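Local atomic coordinates of carbohydrate oxidase (Microdochium nivale, PDB entry 3RJA), a protein that uses FAD to oxidise the C1 hydroxyl of mono-, oligo- and polysaccharides to lactones, passing the electrons to oxygen to give hydrogen peroxide. Residues C6-A9 / P13-I16; K228-V233 / K327-D332. All coordinates share one frame; numbering follows the deposited sequence. Where two conformers were deposited one is given.

Contact 1 (C6-A9 / P13-I16); sequences CLSA and PIDI. With ABL ((2R,3R,4R,5R)-4,5-dihydroxy-2-(hydroxymethyl)-6-oxopiperidin-3-yl beta-D-glucopyranoside), chain H.
Leu-7 and Ile-14 meet through aliphatic branches, while the flat group is the lactam of the substrate analogue, on the far side of residues 13-16. The motif is helix 2-9 followed by a loop that folds back on it, at the N terminus of a FAD-linked oxidase. Pro-13 to Ile-16 of this loop line a pocket for the analogue, separate from the one that includes Tyr-72, Arg-391 and Tyr-428.

One face of this lactam looks at the 13-16 backbone, with both Ile-14 O and Ile-16 N lying over it. Ile-16 N donates to ABL O1A at 3.0 Å, nearly straight at 163° but from above the lactam plane. Thr-19 OG1 also hydrogen-bonds this analogue. Asp-15 OD1 comes from the N5 side instead, 2.8 Å from ABL N5. Pro-13 CB lies 3.4 Å from ABL O6A. Asp-15 OD2 is close to Asp-25 OD2, so one is probably protonated.

The loop bonds through its backbone to strand 39-42. Leu-7 also rests on helix 46-58, to which Cys-6 is joined by a disulfide with Cys-55.

Ile-14 holds CG1 between its backbone N and carbonyl carbon (chi1 57°). This leaves CG2 directed at Leu-7, tight against its CB and CD1, each at 3.5 Å. The longer branch turns to Ser-8 instead, where Ile-14 CD1 stops 4.0 Å from Ser-8 OG.

Contact 2 (K228-V233 / K327-D332); sequences KGIEAV and KSIKGD. With ZN (zinc ion), chain F.
Glu-231 and Lys-330 cross at about a right angle, and so do Ile-230 and Ile-329 next to them. This is a helix-on-loop contact: helix 223-239 packs on the connection between strand 318-326 of the large antiparallel sheet and helix 332-345. The isoleucines touch by their branch methyls, with Ile-230 CG2 3.6 Å from Ile-329 CG2. Val-334 of helix 332-345 packs against both.

Lys-330 runs out straight beyond CG and passes the Glu-231 carboxylate with its methylenes; CE is 3.5 Å from Glu-231 OE2. No salt bridge is formed between the two charged ends, although Lys-330 NZ is 3.6 Å from Glu-231 OE2. NZ pairs with Asp-235 OD1 instead. Glu-231 bends at chi2 (86°), and its OE2 binds the zinc ion together with Asp-235 OD2, one helical turn on. Lys-330 is thus a second-shell residue here. An alanine in its place would probably leave Asp-235 OD1 without its positive mate and open a gap beside the Glu-231 carboxylate.

Gly-331 sits at the N-cap position of helix 332-345. Before it, an ST turn shapes the loop: Lys-330 N donates to Ser-328 OG at 3.0 Å.

Overall arrangement
Contact 1 comes first in the chain. It closes the short turn after helix 2-9 and sets that turn between the helix and strand 39-42, an outermost strand of the small parallel sheet. The chain then passes through the FAD-binding part before contact 2 opens on helix 223-239. Contact 2 closes a much longer loop, with 93 residues between its segments, and ties that helix to the connection leading from strand 318-326 into helix 332-345. The two contacts lie in series and neither nest nor cross. They sit on opposite sides of the chain's centre, with their own centres about 54 Å apart and nearest atoms about 41 Å apart.

Contact 1 (C6-A9 / P13-I16)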
loop_
_atom_site.group_PDB
_atom_site.type_symbol
_atom_site.label_atom_id
_atom_site.label_comp_id
_atom_site.label_asym_id
_atom_site.label_seq_id
_atom_site.Cartn_x
_atom_site.Cartn_y
_atom_site.Cartn_z
ATOM N N CYS A 6 -17.078 12.576 -26.495
ATOM C CA CYS A 6 -16.981 13.573 -25.414
ATOM C C CYS A 6 -15.536 13.857 -25.034
ATOM O O CYS A 6 -15.161 15.007 -24.857
ATOM C CB CYS A 6 -17.743 13.121 -24.160
ATOM S SG CYS A 6 -17.791 14.392 -22.870
ATOM N N LEU A 7 -14.742 12.801 -24.878
ATOM C CA LEU A 7 -13.358 12.953 -24.485
ATOM C C LEU A 7 -12.555 13.637 -25.606
ATOM O O LEU A 7 -11.732 14.518 -25.346
ATOM C CB LEU A 7 -12.752 11.578 -24.141
ATOM C CG LEU A 7 -13.265 10.951 -22.855
ATOM C CD1 LEU A 7 -12.875 9.468 -22.760
ATOM C CD2 LEU A 7 -12.832 11.749 -21.591
ATOM N N SER A 8 -12.801 13.224 -26.845
ATOM C CA SER A 8 -12.071 13.780 -27.983
ATOM C C SER A 8 -12.392 15.264 -28.208
ATOM O O SER A 8 -11.490 16.041 -28.491
ATOM C CB SER A 8 -12.326 12.955 -29.231
ATOM O OG SER A 8 -11.447 11.854 -29.237
ATOM N N ALA A 9 -13.665 15.642 -28.046
ATOM C CA ALA A 9 -14.113 17.045 -28.115
ATOM C C ALA A 9 -13.390 17.937 -27.131
ATOM O O ALA A 9 -13.185 19.114 -27.414
ATOM C CB ALA A 9 -15.632 17.145 -27.869
ATOM N N PRO A 13 -6.710 12.620 -24.715
ATOM C CA PRO A 13 -6.292 11.405 -25.448
ATOM C C PRO A 13 -7.020 10.169 -24.920
ATOM O O PRO A 13 -7.298 10.056 -23.717
ATOM C CB PRO A 13 -4.788 11.322 -25.191
ATOM C CG PRO A 13 -4.389 12.718 -24.726
ATOM C CD PRO A 13 -5.582 13.275 -24.026
ATOM N N ILE A 14 -7.408 9.294 -25.841
ATOM C CA ILE A 14 -8.127 8.099 -25.478
ATOM C C ILE A 14 -7.382 6.899 -26.026
ATOM O O ILE A 14 -6.696 7.026 -27.013
ATOM C CB ILE A 14 -9.601 8.137 -25.942
ATOM C CG1 ILE A 14 -9.723 8.358 -27.455
ATOM C CG2 ILE A 14 -10.381 9.211 -25.148
ATOM C CD1 ILE A 14 -11.122 8.079 -28.015
ATOM N N ASP A 15 -7.484 5.744 -25.372
ATOM C CA ASP A 15 -6.877 4.543 -25.926
ATOM C C ASP A 15 -7.840 3.923 -26.949
ATOM O O ASP A 15 -9.051 4.004 -26.807
ATOM C CB ASP A 15 -6.520 3.507 -24.838
ATOM C CG ASP A 15 -5.323 3.902 -23.991
ATOM O OD1 ASP A 15 -4.491 4.753 -24.388
ATOM O OD2 ASP A 15 -5.199 3.324 -22.884
ATOM N N ILE A 16 -7.269 3.308 -27.973
ATOM C CA ILE A 16 -8.027 2.679 -29.052
ATOM C C ILE A 16 -7.949 1.176 -28.861
ATOM O O ILE A 16 -6.857 0.618 -28.937
ATOM C CB ILE A 16 -7.424 3.028 -30.447
ATOM C CG1 ILE A 16 -7.586 4.516 -30.744
ATOM C CG2 ILE A 16 -8.068 2.180 -31.562
ATOM C CD1 ILE A 16 -8.893 5.073 -30.265
HETATM C C1A ABL H . -3.751 4.592 -27.858
HETATM O O1A ABL H . -4.330 3.513 -27.591
HETATM C C2A ABL H . -3.044 4.815 -29.197
HETATM O O2A ABL H . -2.636 3.532 -29.664
HETATM C C3A ABL H . -1.780 5.670 -29.010
HETATM O O3A ABL H . -1.236 5.949 -30.313
HETATM C C4A ABL H . -2.125 6.967 -28.333
HETATM O O1 ABL H . -0.942 7.768 -28.151
HETATM C C5A ABL H . -2.585 6.562 -26.906
HETATM N N5 ABL H . -3.709 5.612 -26.972
HETATM C C6A ABL H . -3.097 7.808 -26.146
HETATM O O6A ABL H . -3.754 8.696 -27.031
HETATM C C1 ABL H . -0.778 9.050 -28.805
HETATM C C2 ABL H . 0.562 9.666 -28.361
HETATM O O2 ABL H . 0.588 9.841 -26.941
HETATM C C3 ABL H . 0.784 11.009 -29.043
HETATM O O3 ABL H . 2.109 11.413 -28.754
HETATM C C4 ABL H . 0.525 10.898 -30.578
HETATM O O4 ABL H . 0.520 12.192 -31.163
HETATM C C5 ABL H . -0.815 10.208 -30.858
HETATM O O5 ABL H . -0.772 8.928 -30.210
HETATM C C6 ABL H . -1.181 10.095 -32.344
HETATM O O6 ABL H . -0.232 9.447 -33.149
#

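Contact 2 (K228-V233 / K327-D332)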
loop_
_atom_site.group_PDB
_atom_site.type_symbol
_atom_site.label_atom_id
_atom_site.label_comp_id
_atom_site.label_asym_id
_atom_site.label_seq_id
_atom_site.Cartn_x
_atom_site.Cartn_y
_atom_site.Cartn_z
ATOM N N LYS A 228 7.132 -19.084 20.652
ATOM C CA LYS A 228 8.092 -18.335 21.466
ATOM C C LYS A 228 8.786 -17.224 20.675
ATOM O O LYS A 228 9.121 -16.197 21.240
ATOM C CB LYS A 228 9.167 -19.256 22.060
ATOM C CG LYS A 228 8.706 -20.223 23.156
ATOM C CD LYS A 228 9.936 -20.978 23.730
ATOM C CE LYS A 228 9.665 -22.457 24.107
ATOM N NZ LYS A 228 8.583 -22.655 25.133
ATOM N N GLY A 229 9.033 -17.446 19.383
ATOM C CA GLY A 229 9.754 -16.470 18.579
ATOM C C GLY A 229 8.878 -15.263 18.270
ATOM O O GLY A 229 9.300 -14.129 18.433
ATOM N N ILE A 230 7.646 -15.514 17.847
ATOM C CA ILE A 230 6.712 -14.438 17.592
ATOM C C ILE A 230 6.420 -13.634 18.864
ATOM O O ILE A 230 6.307 -12.412 18.788
ATOM C CB ILE A 230 5.392 -14.935 16.936
ATOM C CG1 ILE A 230 5.688 -15.524 15.552
ATOM C CG2 ILE A 230 4.339 -13.759 16.867
ATOM C CD1 ILE A 230 4.616 -16.492 15.046
ATOM N N GLU A 231 6.326 -14.301 20.024
ATOM C CA GLU A 231 6.119 -13.577 21.301
ATOM C C GLU A 231 7.326 -12.660 21.520
ATOM O O GLU A 231 7.180 -11.482 21.854
ATOM C CB GLU A 231 5.949 -14.559 22.502
ATOM C CG GLU A 231 6.348 -13.939 23.910
ATOM C CD GLU A 231 5.167 -13.172 24.542
ATOM O OE1 GLU A 231 4.018 -13.388 24.090
ATOM O OE2 GLU A 231 5.369 -12.361 25.474
ATOM N N ALA A 232 8.526 -13.199 21.324
ATOM C CA ALA A 232 9.753 -12.433 21.582
ATOM C C ALA A 232 9.861 -11.219 20.654
ATOM O O ALA A 232 10.301 -10.144 21.055
ATOM C CB ALA A 232 11.009 -13.351 21.441
ATOM N N VAL A 233 9.444 -11.384 19.406
ATOM C CA VAL A 233 9.525 -10.268 18.455
ATOM C C VAL A 233 8.507 -9.198 18.850
ATOM O O VAL A 233 8.819 -8.013 18.787
ATOM C CB VAL A 233 9.342 -10.728 16.998
ATOM C CG1 VAL A 233 9.360 -9.507 16.025
ATOM C CG2 VAL A 233 10.436 -11.772 16.615
ATOM N N LYS A 327 -3.655 -4.850 17.302
ATOM C CA LYS A 327 -3.050 -4.253 18.490
ATOM C C LYS A 327 -1.965 -5.169 19.040
ATOM O O LYS A 327 -0.913 -4.705 19.457
ATOM C CB LYS A 327 -4.098 -3.978 19.583
ATOM C CG LYS A 327 -5.143 -2.990 19.134
ATOM C CD LYS A 327 -5.996 -2.470 20.303
ATOM C CE LYS A 327 -6.959 -1.436 19.779
ATOM N NZ LYS A 327 -8.186 -1.340 20.655
ATOM N N SER A 328 -2.240 -6.463 19.045
ATOM C CA SER A 328 -1.317 -7.460 19.584
ATOM C C SER A 328 -1.639 -8.787 18.987
ATOM O O SER A 328 -2.820 -9.102 18.780
ATOM C CB SER A 328 -1.494 -7.617 21.100
ATOM O OG SER A 328 -0.604 -8.630 21.585
ATOM N N ILE A 329 -0.631 -9.623 18.781
ATOM C CA ILE A 329 -0.961 -10.990 18.336
ATOM C C ILE A 329 -0.999 -11.996 19.523
ATOM O O ILE A 329 -1.358 -13.168 19.359
ATOM C CB ILE A 329 -0.012 -11.480 17.199
ATOM C CG1 ILE A 329 -0.702 -12.581 16.361
ATOM C CG2 ILE A 329 1.336 -11.904 17.779
ATOM C CD1 ILE A 329 0.074 -13.032 15.105
ATOM N N LYS A 330 -0.604 -11.534 20.705
ATOM C CA LYS A 330 -0.503 -12.423 21.892
ATOM C C LYS A 330 -1.814 -13.164 22.225
ATOM O O LYS A 330 -2.919 -12.660 21.995
ATOM C CB LYS A 330 0.023 -11.655 23.120
ATOM C CG LYS A 330 1.462 -11.190 22.965
ATOM C CD LYS A 330 1.888 -10.323 24.148
ATOM C CE LYS A 330 3.336 -9.894 23.991
ATOM N NZ LYS A 330 3.802 -9.084 25.146
ATOM N N GLY A 331 -1.677 -14.372 22.746
ATOM C CA GLY A 331 -2.819 -15.094 23.307
ATOM C C GLY A 331 -3.263 -16.215 22.393
ATOM O O GLY A 331 -2.449 -16.900 21.761
ATOM N N ASP A 332 -4.567 -16.396 22.300
ATOM C CA ASP A 332 -5.080 -17.418 21.415
ATOM C C ASP A 332 -4.837 -17.104 19.940
ATOM O O ASP A 332 -4.741 -18.032 19.138
ATOM C CB ASP A 332 -6.550 -17.682 21.700
ATOM C CG ASP A 332 -6.748 -18.521 22.949
ATOM O OD1 ASP A 332 -5.791 -19.215 23.364
ATOM O OD2 ASP A 332 -7.853 -18.481 23.519
HETATM ZN ZN ZN F . 7.053 -11.789 26.256
#